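Local coordinates for protein lactate dehydrogenase, adjacent gene encodes predicted malate dehydrogenase (Cryptosporidium parvum, PDB 4ND2) that probably interconverts pyruvate and (S)-lactate using the NADH/NAD(+) couple, and here holds pyruvate together with a 3-acetylpyridine analogue of that cofactor, at residues A[92-97]-A[124-129]; A[106-111]-A[135-140]; A[183-188]-A[211-216]. All coordinates share one frame; numbering follows the deposited sequence.

Contact 1: A[92-97]-A[124-129]. With A3D (3-acetylpyridine adenine dinucleotide), chain C.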
loop_
_atom_site.group_PDB
_atom_site.type_symbol
_atom_site.label_atom_id
_atom_site.label_comp_id
_atom_site.label_asym_id
_atom_site.label_seq_id
_atom_site.Cartn_x
_atom_site.Cartn_y
_atom_site.Cartn_z
ATOM N N GLU A 92 -3.517 0.716 -38.734
ATOM C CA GLU A 92 -2.381 0.328 -39.579
ATOM C C GLU A 92 -1.805 -1.039 -39.190
ATOM O O GLU A 92 -1.220 -1.726 -40.025
ATOM C CB GLU A 92 -1.278 1.383 -39.508
ATOM C CG GLU A 92 -1.646 2.711 -40.154
ATOM C CD GLU A 92 -0.712 3.838 -39.755
ATOM O OE1 GLU A 92 -1.146 5.010 -39.807
ATOM O OE2 GLU A 92 0.452 3.560 -39.386
ATOM N N LEU A 93 -1.977 -1.422 -37.926
ATOM C CA LEU A 93 -1.485 -2.701 -37.414
ATOM C C LEU A 93 -2.478 -3.853 -37.601
ATOM O O LEU A 93 -2.199 -4.977 -37.180
ATOM C CB LEU A 93 -1.158 -2.569 -35.920
ATOM C CG LEU A 93 -0.247 -1.412 -35.500
ATOM C CD1 LEU A 93 -0.134 -1.345 -33.983
ATOM C CD2 LEU A 93 1.127 -1.550 -36.140
ATOM N N LEU A 94 -3.620 -3.576 -38.234
ATOM C CA LEU A 94 -4.734 -4.525 -38.317
ATOM C C LEU A 94 -4.345 -5.919 -38.816
ATOM O O LEU A 94 -4.564 -6.911 -38.123
ATOM C CB LEU A 94 -5.836 -3.959 -39.222
ATOM C CG LEU A 94 -7.076 -4.822 -39.464
ATOM C CD1 LEU A 94 -7.840 -5.040 -38.168
ATOM C CD2 LEU A 94 -7.967 -4.172 -40.512
ATOM N N PHE A 95 -3.780 -5.988 -40.019
ATOM C CA PHE A 95 -3.560 -7.275 -40.685
ATOM C C PHE A 95 -2.529 -8.132 -39.955
ATOM O O PHE A 95 -2.747 -9.324 -39.744
ATOM C CB PHE A 95 -3.144 -7.074 -42.149
ATOM C CG PHE A 95 -4.178 -6.364 -42.989
ATOM C CD1 PHE A 95 -3.833 -5.252 -43.746
ATOM C CD2 PHE A 95 -5.496 -6.807 -43.023
ATOM C CE1 PHE A 95 -4.780 -4.597 -44.519
ATOM C CE2 PHE A 95 -6.445 -6.156 -43.795
ATOM C CZ PHE A 95 -6.088 -5.050 -44.543
ATOM N N GLY A 96 -1.417 -7.519 -39.565
ATOM C CA GLY A 96 -0.353 -8.228 -38.863
ATOM C C GLY A 96 -0.758 -8.719 -37.483
ATOM O O GLY A 96 -0.476 -9.858 -37.116
ATOM N N ASN A 97 -1.428 -7.868 -36.713
ATOM C CA ASN A 97 -1.799 -8.234 -35.344
ATOM C C ASN A 97 -2.947 -9.233 -35.273
ATOM O O ASN A 97 -3.001 -10.042 -34.347
ATOM C CB ASN A 97 -2.098 -6.986 -34.513
ATOM C CG ASN A 97 -0.844 -6.187 -34.206
ATOM O OD1 ASN A 97 0.274 -6.646 -34.449
ATOM N ND2 ASN A 97 -1.022 -4.991 -33.667
ATOM N N LEU A 124 -7.559 -1.896 -31.008
ATOM C CA LEU A 124 -8.092 -2.589 -29.828
ATOM C C LEU A 124 -9.432 -3.310 -30.009
ATOM O O LEU A 124 -9.518 -4.523 -29.809
ATOM C CB LEU A 124 -8.188 -1.595 -28.663
ATOM C CG LEU A 124 -8.538 -2.110 -27.262
ATOM C CD1 LEU A 124 -10.038 -2.300 -27.062
ATOM C CD2 LEU A 124 -7.776 -3.385 -26.935
ATOM N N ASP A 125 -10.474 -2.570 -30.373
ATOM C CA ASP A 125 -11.832 -3.129 -30.394
ATOM C C ASP A 125 -11.987 -4.260 -31.407
ATOM O O ASP A 125 -12.647 -5.263 -31.130
ATOM C CB ASP A 125 -12.860 -2.030 -30.669
ATOM C CG ASP A 125 -12.813 -0.928 -29.636
ATOM O OD1 ASP A 125 -13.472 -1.060 -28.584
ATOM O OD2 ASP A 125 -12.105 0.068 -29.876
ATOM N N VAL A 126 -11.365 -4.100 -32.571
ATOM C CA VAL A 126 -11.413 -5.124 -33.615
ATOM C C VAL A 126 -10.570 -6.340 -33.226
ATOM O O VAL A 126 -10.962 -7.476 -33.493
ATOM C CB VAL A 126 -10.957 -4.564 -34.982
ATOM C CG1 VAL A 126 -11.049 -5.634 -36.063
ATOM C CG2 VAL A 126 -11.804 -3.355 -35.357
ATOM N N MET A 127 -9.426 -6.103 -32.586
ATOM C CA MET A 127 -8.578 -7.199 -32.108
ATOM C C MET A 127 -9.284 -8.035 -31.039
ATOM O O MET A 127 -9.175 -9.260 -31.046
ATOM C CB MET A 127 -7.243 -6.671 -31.570
ATOM C CG MET A 127 -6.291 -6.115 -32.625
ATOM S SD MET A 127 -5.735 -7.300 -33.876
ATOM C CE MET A 127 -6.956 -7.060 -35.164
ATOM N N VAL A 128 -10.013 -7.377 -30.137
ATOM C CA VAL A 128 -10.778 -8.077 -29.099
ATOM C C VAL A 128 -11.813 -9.005 -29.732
ATOM O O VAL A 128 -11.920 -10.175 -29.361
ATOM C CB VAL A 128 -11.515 -7.101 -28.151
ATOM C CG1 VAL A 128 -12.434 -7.859 -27.197
ATOM C CG2 VAL A 128 -10.525 -6.261 -27.361
ATOM N N SER A 129 -12.577 -8.457 -30.676
ATOM C CA SER A 129 -13.606 -9.208 -31.391
ATOM C C SER A 129 -12.993 -10.385 -32.144
ATOM O O SER A 129 -13.513 -11.500 -32.103
ATOM C CB SER A 129 -14.338 -8.293 -32.375
ATOM O OG SER A 129 -15.420 -8.969 -32.987
HETATM P PA A3D C . 6.428 -3.489 -28.245
HETATM O O1A A3D C . 7.307 -2.809 -27.231
HETATM O O2A A3D C . 6.849 -3.513 -29.691
HETATM O O5B A3D C . 6.187 -5.001 -27.772
HETATM C C5B A3D C . 5.549 -5.969 -28.596
HETATM C C4B A3D C . 6.085 -7.334 -28.193
HETATM O O4B A3D C . 5.304 -8.365 -28.800
HETATM C C3B A3D C . 7.532 -7.548 -28.637
HETATM O O3B A3D C . 8.377 -7.823 -27.514
HETATM C C2B A3D C . 7.470 -8.728 -29.589
HETATM O O2B A3D C . 8.599 -9.602 -29.508
HETATM C C1B A3D C . 6.192 -9.421 -29.156
HETATM N N9A A3D C . 5.616 -10.300 -30.195
HETATM C C8A A3D C . 5.600 -10.111 -31.529
HETATM N N7A A3D C . 4.979 -11.151 -32.141
HETATM C C5A A3D C . 4.597 -12.018 -31.190
HETATM C C6A A3D C . 3.896 -13.316 -31.143
HETATM N N6A A3D C . 3.467 -13.919 -32.279
HETATM N N1A A3D C . 3.698 -13.876 -29.926
HETATM C C2A A3D C . 4.114 -13.297 -28.782
HETATM N N3A A3D C . 4.759 -12.117 -28.757
HETATM C C4A A3D C . 5.019 -11.447 -29.906
HETATM O O3 A3D C . 4.932 -2.881 -28.216
HETATM P PN A3D C . 4.225 -2.210 -26.925
HETATM O O1N A3D C . 4.704 -0.792 -26.802
HETATM O O2N A3D C . 4.334 -3.134 -25.742
HETATM O O5D A3D C . 2.689 -2.206 -27.398
HETATM C C5D A3D C . 2.018 -3.448 -27.577
HETATM C C4D A3D C . 0.662 -3.264 -28.249
HETATM O O4D A3D C . -0.214 -2.525 -27.389
HETATM C C3D A3D C . 0.732 -2.491 -29.564
HETATM O O3D A3D C . -0.103 -3.119 -30.537
HETATM C C2D A3D C . 0.172 -1.128 -29.228
HETATM O O2D A3D C . -0.460 -0.474 -30.333
HETATM C C1D A3D C . -0.834 -1.488 -28.150
HETATM N N1N A3D C . -1.222 -0.365 -27.299
HETATM C C2N A3D C . -2.529 -0.176 -27.063
HETATM C C3N A3D C . -2.962 0.873 -26.263
HETATM C C7N A3D C . -4.421 1.083 -25.997
HETATM O O7N A3D C . -4.751 2.054 -25.348
HETATM C C8N A3D C . -5.439 0.109 -26.509
HETATM C C4N A3D C . -2.023 1.727 -25.702
HETATM C C5N A3D C . -0.677 1.511 -25.957
HETATM C C6N A3D C . -0.299 0.449 -26.767
#
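M127 meets L94 and N97 where helix 94-111 begins and helix 124-135 runs beside it, two helices of the Rossmann-type NAD-binding domain. The thioether does most of the touching. Its SD lies 3.7 Å from N97 CB, and its CE reaches L94 CD1, also at 3.7 Å. Bends at chi2 (-62°) and chi3 (92°) turn CE toward L94 while SD stays by N97, which lets one flexible, unbranched residue serve both partners. L94 holds CG anti to its backbone N (chi1 179°), and its CD1 has a second neighbour, V126 CG1 at 3.9 Å, the two side chains crossing at about a right angle. Leucine, valine and methionine suit this buried, largely apolar seam, which V312, I309 and L313 of helix 293-314 help to cover. N97 meets the sulfur with its CB and its carbonyl carbon; its amide faces the cofactor side. There OD1 accepts from I82 N, while ND2 is engaged by N122 O and S81 OG, bonds that fix the rotation of the amide. S81 and N122 also bind the cofactor analogue. N97 lines the pocket and probably also steadies these two residues; its ND2 lies 3.8 Å from A3D O3D, longer than a hydrogen bond.

Contact 2: A[106-111]-A[135-140]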
loop_
_atom_site.group_PDB
_atom_site.type_symbol
_atom_site.label_atom_id
_atom_site.label_comp_id
_atom_site.label_asym_id
_atom_site.label_seq_id
_atom_site.Cartn_x
_atom_site.Cartn_y
_atom_site.Cartn_z
ATOM N N GLU A 106 -4.734 -19.948 -30.078
ATOM C CA GLU A 106 -4.459 -21.384 -30.019
ATOM C C GLU A 106 -3.744 -21.765 -28.724
ATOM O O GLU A 106 -4.035 -22.807 -28.140
ATOM C CB GLU A 106 -3.640 -21.841 -31.235
ATOM C CG GLU A 106 -4.379 -21.730 -32.565
ATOM C CD GLU A 106 -5.690 -22.501 -32.593
ATOM O OE1 GLU A 106 -5.771 -23.587 -31.979
ATOM O OE2 GLU A 106 -6.647 -22.021 -33.237
ATOM N N GLY A 107 -2.817 -20.922 -28.277
ATOM C CA GLY A 107 -2.129 -21.142 -27.005
ATOM C C GLY A 107 -3.073 -21.102 -25.815
ATOM O O GLY A 107 -3.055 -21.999 -24.968
ATOM N N VAL A 108 -3.904 -20.064 -25.759
ATOM C CA VAL A 108 -4.862 -19.885 -24.665
ATOM C C VAL A 108 -5.903 -21.006 -24.657
ATOM O O VAL A 108 -6.208 -21.567 -23.605
ATOM C CB VAL A 108 -5.571 -18.512 -24.751
ATOM C CG1 VAL A 108 -6.721 -18.420 -23.754
ATOM C CG2 VAL A 108 -4.573 -17.387 -24.522
ATOM N N LYS A 109 -6.440 -21.326 -25.831
ATOM C CA LYS A 109 -7.437 -22.389 -25.958
ATOM C C LYS A 109 -6.903 -23.735 -25.460
ATOM O O LYS A 109 -7.639 -24.511 -24.853
ATOM C CB LYS A 109 -7.900 -22.510 -27.415
ATOM C CG LYS A 109 -9.102 -23.415 -27.627
ATOM C CD LYS A 109 -9.565 -23.367 -29.074
ATOM C CE LYS A 109 -10.837 -24.170 -29.279
ATOM N NZ LYS A 109 -11.380 -23.987 -30.653
ATOM N N LYS A 110 -5.621 -23.997 -25.702
ATOM C CA LYS A 110 -5.008 -25.261 -25.299
ATOM C C LYS A 110 -4.653 -25.313 -23.813
ATOM O O LYS A 110 -4.890 -26.327 -23.160
ATOM C CB LYS A 110 -3.753 -25.543 -26.131
ATOM C CG LYS A 110 -3.100 -26.881 -25.820
ATOM C CD LYS A 110 -2.013 -27.228 -26.824
ATOM C CE LYS A 110 -1.425 -28.602 -26.540
ATOM N NZ LYS A 110 -0.310 -28.927 -27.470
ATOM N N TYR A 111 -4.091 -24.229 -23.280
ATOM C CA TYR A 111 -3.463 -24.267 -21.954
ATOM C C TYR A 111 -4.219 -23.564 -20.825
ATOM O O TYR A 111 -4.071 -23.947 -19.664
ATOM C CB TYR A 111 -2.032 -23.735 -22.048
ATOM C CG TYR A 111 -1.118 -24.658 -22.821
ATOM C CD1 TYR A 111 -0.756 -25.902 -22.305
ATOM C CD2 TYR A 111 -0.624 -24.299 -24.073
ATOM C CE1 TYR A 111 0.075 -26.758 -23.010
ATOM C CE2 TYR A 111 0.210 -25.148 -24.785
ATOM C CZ TYR A 111 0.556 -26.376 -24.248
ATOM O OH TYR A 111 1.384 -27.222 -24.949
ATOM N N SER A 135 -10.699 -17.738 -30.732
ATOM C CA SER A 135 -10.448 -18.513 -29.511
ATOM C C SER A 135 -11.664 -19.340 -29.091
ATOM O O SER A 135 -11.519 -20.450 -28.577
ATOM C CB SER A 135 -10.030 -17.596 -28.354
ATOM O OG SER A 135 -11.124 -16.823 -27.881
ATOM N N GLY A 136 -12.856 -18.786 -29.295
ATOM C CA GLY A 136 -14.096 -19.438 -28.881
ATOM C C GLY A 136 -14.396 -19.293 -27.398
ATOM O O GLY A 136 -15.308 -19.941 -26.885
ATOM N N LEU A 137 -13.640 -18.444 -26.702
ATOM C CA LEU A 137 -13.879 -18.203 -25.278
ATOM C C LEU A 137 -15.177 -17.419 -25.091
ATOM O O LEU A 137 -15.573 -16.664 -25.981
ATOM C CB LEU A 137 -12.711 -17.443 -24.634
ATOM C CG LEU A 137 -11.624 -18.298 -23.981
ATOM C CD1 LEU A 137 -11.057 -19.319 -24.956
ATOM C CD2 LEU A 137 -10.525 -17.408 -23.424
ATOM N N PRO A 138 -15.842 -17.590 -23.933
ATOM C CA PRO A 138 -17.085 -16.855 -23.682
ATOM C C PRO A 138 -16.897 -15.344 -23.812
ATOM O O PRO A 138 -15.851 -14.819 -23.422
ATOM C CB PRO A 138 -17.430 -17.226 -22.236
ATOM C CG PRO A 138 -16.734 -18.516 -21.988
ATOM C CD PRO A 138 -15.477 -18.459 -22.801
ATOM N N HIS A 139 -17.901 -14.661 -24.359
ATOM C CA HIS A 139 -17.846 -13.210 -24.552
ATOM C C HIS A 139 -17.499 -12.467 -23.262
ATOM O O HIS A 139 -16.703 -11.530 -23.278
ATOM C CB HIS A 139 -19.175 -12.682 -25.108
ATOM C CG HIS A 139 -19.433 -13.065 -26.531
ATOM N ND1 HIS A 139 -20.153 -14.187 -26.883
ATOM C CD2 HIS A 139 -19.066 -12.476 -27.694
ATOM C CE1 HIS A 139 -20.220 -14.270 -28.200
ATOM N NE2 HIS A 139 -19.569 -13.243 -28.715
ATOM N N ASN A 140 -18.091 -12.898 -22.150
ATOM C CA ASN A 140 -17.874 -12.258 -20.849
ATOM C C ASN A 140 -16.464 -12.452 -20.271
ATOM O O ASN A 140 -16.088 -11.771 -19.315
ATOM C CB ASN A 140 -18.923 -12.733 -19.832
ATOM C CG ASN A 140 -18.772 -14.200 -19.472
ATOM O OD1 ASN A 140 -18.743 -15.063 -20.343
ATOM N ND2 ASN A 140 -18.674 -14.486 -18.181
#
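K109 leaves helix 94-111 close to its C-terminal end and lies across the last carbonyl of helix 124-135, that of S135. Its CB makes no close contact, the bond to it pointing neither toward nor away from segment 135-140. CG, set anti to the backbone N (chi1 -170°), comes to 3.9 Å from S135 O; CD makes the nearest approach, 3.5 Å from S135 O, and CE follows at 3.8 Å from S135 O. The chain is fully extended, so its methylenes pass the oxygen one after another. NZ, 4.1 Å from S135 O and too far for a hydrogen bond, may still be drawn weakly to the partial negative charge at that helix end. A long residue with an apolar shaft and a charged tip fits such an exposed margin. One residue earlier the contact turns apolar: V108 CG1 touches L137 CD2 at 4.0 Å, their side chains lying roughly perpendicular, and V108 also packs on F131. In this Rossmann-type domain, segment 135-140 carries the chain from helix 124-135 into the edge strand 142-144. An ST turn shapes the exit: S135 OG accepts from L137 N, nearly straight at 171°, and is also hydrogen-bonded to F131 O. Between S135 and L137, G136 takes a positive phi of 79°, most readily adopted without a side chain. After this turn the end of the L137 side chain reaches V108, and its carbonyl oxygen accepts from Q132 NE2.

Contact 3: A[183-188]-A[211-216]. Unlike the reference sequence in segment 183-188: A184 (reference Val).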
loop_
_atom_site.group_PDB
_atom_site.type_symbol
_atom_site.label_atom_id
_atom_site.label_comp_id
_atom_site.label_asym_id
_atom_site.label_seq_id
_atom_site.Cartn_x
_atom_site.Cartn_y
_atom_site.Cartn_z
ATOM N N PRO A 183 -15.826 11.040 -25.448
ATOM C CA PRO A 183 -15.794 11.513 -24.066
ATOM C C PRO A 183 -17.128 12.174 -23.721
ATOM O O PRO A 183 -17.447 13.236 -24.254
ATOM C CB PRO A 183 -14.639 12.527 -24.057
ATOM C CG PRO A 183 -13.850 12.239 -25.290
ATOM C CD PRO A 183 -14.853 11.758 -26.287
ATOM N N ALA A 184 -17.903 11.525 -22.858
ATOM C CA ALA A 184 -19.273 11.950 -22.569
ATOM C C ALA A 184 -19.298 13.106 -21.574
ATOM O O ALA A 184 -19.372 12.895 -20.365
ATOM C CB ALA A 184 -20.084 10.774 -22.046
ATOM N N THR A 185 -19.253 14.331 -22.088
ATOM C CA THR A 185 -19.221 15.519 -21.233
ATOM C C THR A 185 -20.472 15.664 -20.362
ATOM O O THR A 185 -20.400 16.250 -19.286
ATOM C CB THR A 185 -19.054 16.819 -22.046
ATOM O OG1 THR A 185 -20.107 16.923 -23.009
ATOM C CG2 THR A 185 -17.706 16.854 -22.755
ATOM N N SER A 186 -21.604 15.129 -20.818
ATOM C CA SER A 186 -22.879 15.312 -20.115
ATOM C C SER A 186 -22.909 14.681 -18.720
ATOM O O SER A 186 -23.591 15.187 -17.827
ATOM C CB SER A 186 -24.043 14.767 -20.950
ATOM O OG SER A 186 -24.019 13.351 -21.006
ATOM N N SER A 187 -22.175 13.585 -18.539
ATOM C CA SER A 187 -22.149 12.867 -17.265
ATOM C C SER A 187 -20.853 13.083 -16.473
ATOM O O SER A 187 -20.552 12.323 -15.556
ATOM C CB SER A 187 -22.359 11.374 -17.511
ATOM O OG SER A 187 -21.350 10.860 -18.360
ATOM N N VAL A 188 -20.090 14.115 -16.827
ATOM C CA VAL A 188 -18.912 14.492 -16.054
ATOM C C VAL A 188 -19.351 15.167 -14.754
ATOM O O VAL A 188 -20.286 15.970 -14.750
ATOM C CB VAL A 188 -17.995 15.448 -16.849
ATOM C CG1 VAL A 188 -16.929 16.066 -15.954
ATOM C CG2 VAL A 188 -17.348 14.714 -18.016
ATOM N N GLU A 211 -11.895 21.645 -25.928
ATOM C CA GLU A 211 -10.445 21.425 -25.999
ATOM C C GLU A 211 -10.048 20.144 -25.264
ATOM O O GLU A 211 -9.238 19.359 -25.762
ATOM C CB GLU A 211 -9.693 22.624 -25.404
ATOM C CG GLU A 211 -8.189 22.644 -25.659
ATOM C CD GLU A 211 -7.383 21.700 -24.769
ATOM O OE1 GLU A 211 -7.769 21.466 -23.601
ATOM O OE2 GLU A 211 -6.340 21.196 -25.242
ATOM N N ILE A 212 -10.615 19.958 -24.074
ATOM C CA ILE A 212 -10.380 18.762 -23.263
ATOM C C ILE A 212 -10.856 17.499 -23.984
ATOM O O ILE A 212 -10.193 16.462 -23.922
ATOM C CB ILE A 212 -11.061 18.891 -21.877
ATOM C CG1 ILE A 212 -10.290 19.896 -21.014
ATOM C CG2 ILE A 212 -11.140 17.543 -21.170
ATOM C CD1 ILE A 212 -11.039 20.366 -19.786
ATOM N N VAL A 213 -11.998 17.591 -24.662
ATOM C CA VAL A 213 -12.526 16.472 -25.448
ATOM C C VAL A 213 -11.579 16.138 -26.605
ATOM O O VAL A 213 -11.268 14.968 -26.846
ATOM C CB VAL A 213 -13.947 16.782 -25.977
ATOM C CG1 VAL A 213 -14.378 15.783 -27.048
ATOM C CG2 VAL A 213 -14.945 16.791 -24.828
ATOM N N CYS A 214 -11.123 17.172 -27.307
ATOM C CA CYS A 214 -10.166 17.014 -28.402
ATOM C C CYS A 214 -8.843 16.429 -27.903
ATOM O O CYS A 214 -8.289 15.521 -28.519
ATOM C CB CYS A 214 -9.915 18.363 -29.082
ATOM S SG CYS A 214 -8.686 18.328 -30.407
ATOM N N HIS A 215 -8.356 16.958 -26.783
ATOM C CA HIS A 215 -7.101 16.512 -26.174
ATOM C C HIS A 215 -7.161 15.025 -25.814
ATOM O O HIS A 215 -6.205 14.281 -26.048
ATOM C CB HIS A 215 -6.804 17.356 -24.932
ATOM C CG HIS A 215 -5.400 17.237 -24.425
ATOM N ND1 HIS A 215 -5.000 17.789 -23.229
ATOM C CD2 HIS A 215 -4.306 16.628 -24.944
ATOM C CE1 HIS A 215 -3.719 17.535 -23.035
ATOM N NE2 HIS A 215 -3.274 16.830 -24.060
ATOM N N THR A 216 -8.294 14.604 -25.256
ATOM C CA THR A 216 -8.540 13.195 -24.950
ATOM C C THR A 216 -8.446 12.331 -26.207
ATOM O O THR A 216 -7.810 11.276 -26.196
ATOM C CB THR A 216 -9.925 13.003 -24.297
ATOM O OG1 THR A 216 -10.001 13.799 -23.109
ATOM C CG2 THR A 216 -10.172 11.543 -23.938
#
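Apolar packing joins P183 and T185 to V213 and T216, setting the end of strand 182-183 and the loop after it against helix 206-227 in the C-terminal alpha/beta domain of the lactate dehydrogenase fold. V213 is the helix residue that meets both P183 and T185, using one methyl for each. Its CG1, anti to the backbone N (chi1 167°), lies 4.0 Å from P183 CG, and its CG2 presses on T185 CG2 at 3.5 Å, tighter than usual for two carbons. The branched valine thus spans the pair, and the compact proline ring puts its CG between V213 CG1 and T216 CG2. T216, one turn further on, has that CG2 4.0 Å from P183 CG. Its hydroxyl is turned back into the helix, where T216 OG1 donates to I212 O at 2.8 Å. That carbonyl also receives T216 N, from the opposite face of its plane, so threonine can bury a polar atom and still offer a methyl. T185 OG1 is hydrogen-bonded to a glycerol, probably from the crystallisation liquor. P183 and T216 also rest on F154 of helix 147-162 and V173 of strand 169-174, while T185 touches E295 of helix 293-314.

Overall arrangement
Contacts 1 and 2 fall at two places along helix 94-111, their centres about 17 Å apart and their nearest atoms about 7 Å apart, and their segments alternate in sequence: the start of that helix meets the start of helix 124-135, and its end meets the last residue of helix 124-135 and the loop that follows. Contact 1 borders the bound cofactor analogue, whereas in contact 2 the V108 side chain is about 10 Å from it. Contact 3 belongs to the C-terminal domain, its centre about 25 Å from that of contact 1 and about 35 Å from that of contact 2. The side chain of N97 is about 10 Å from the bound pyruvic acid (PYR). The side chain of T216 is about 9 Å from the same PYR.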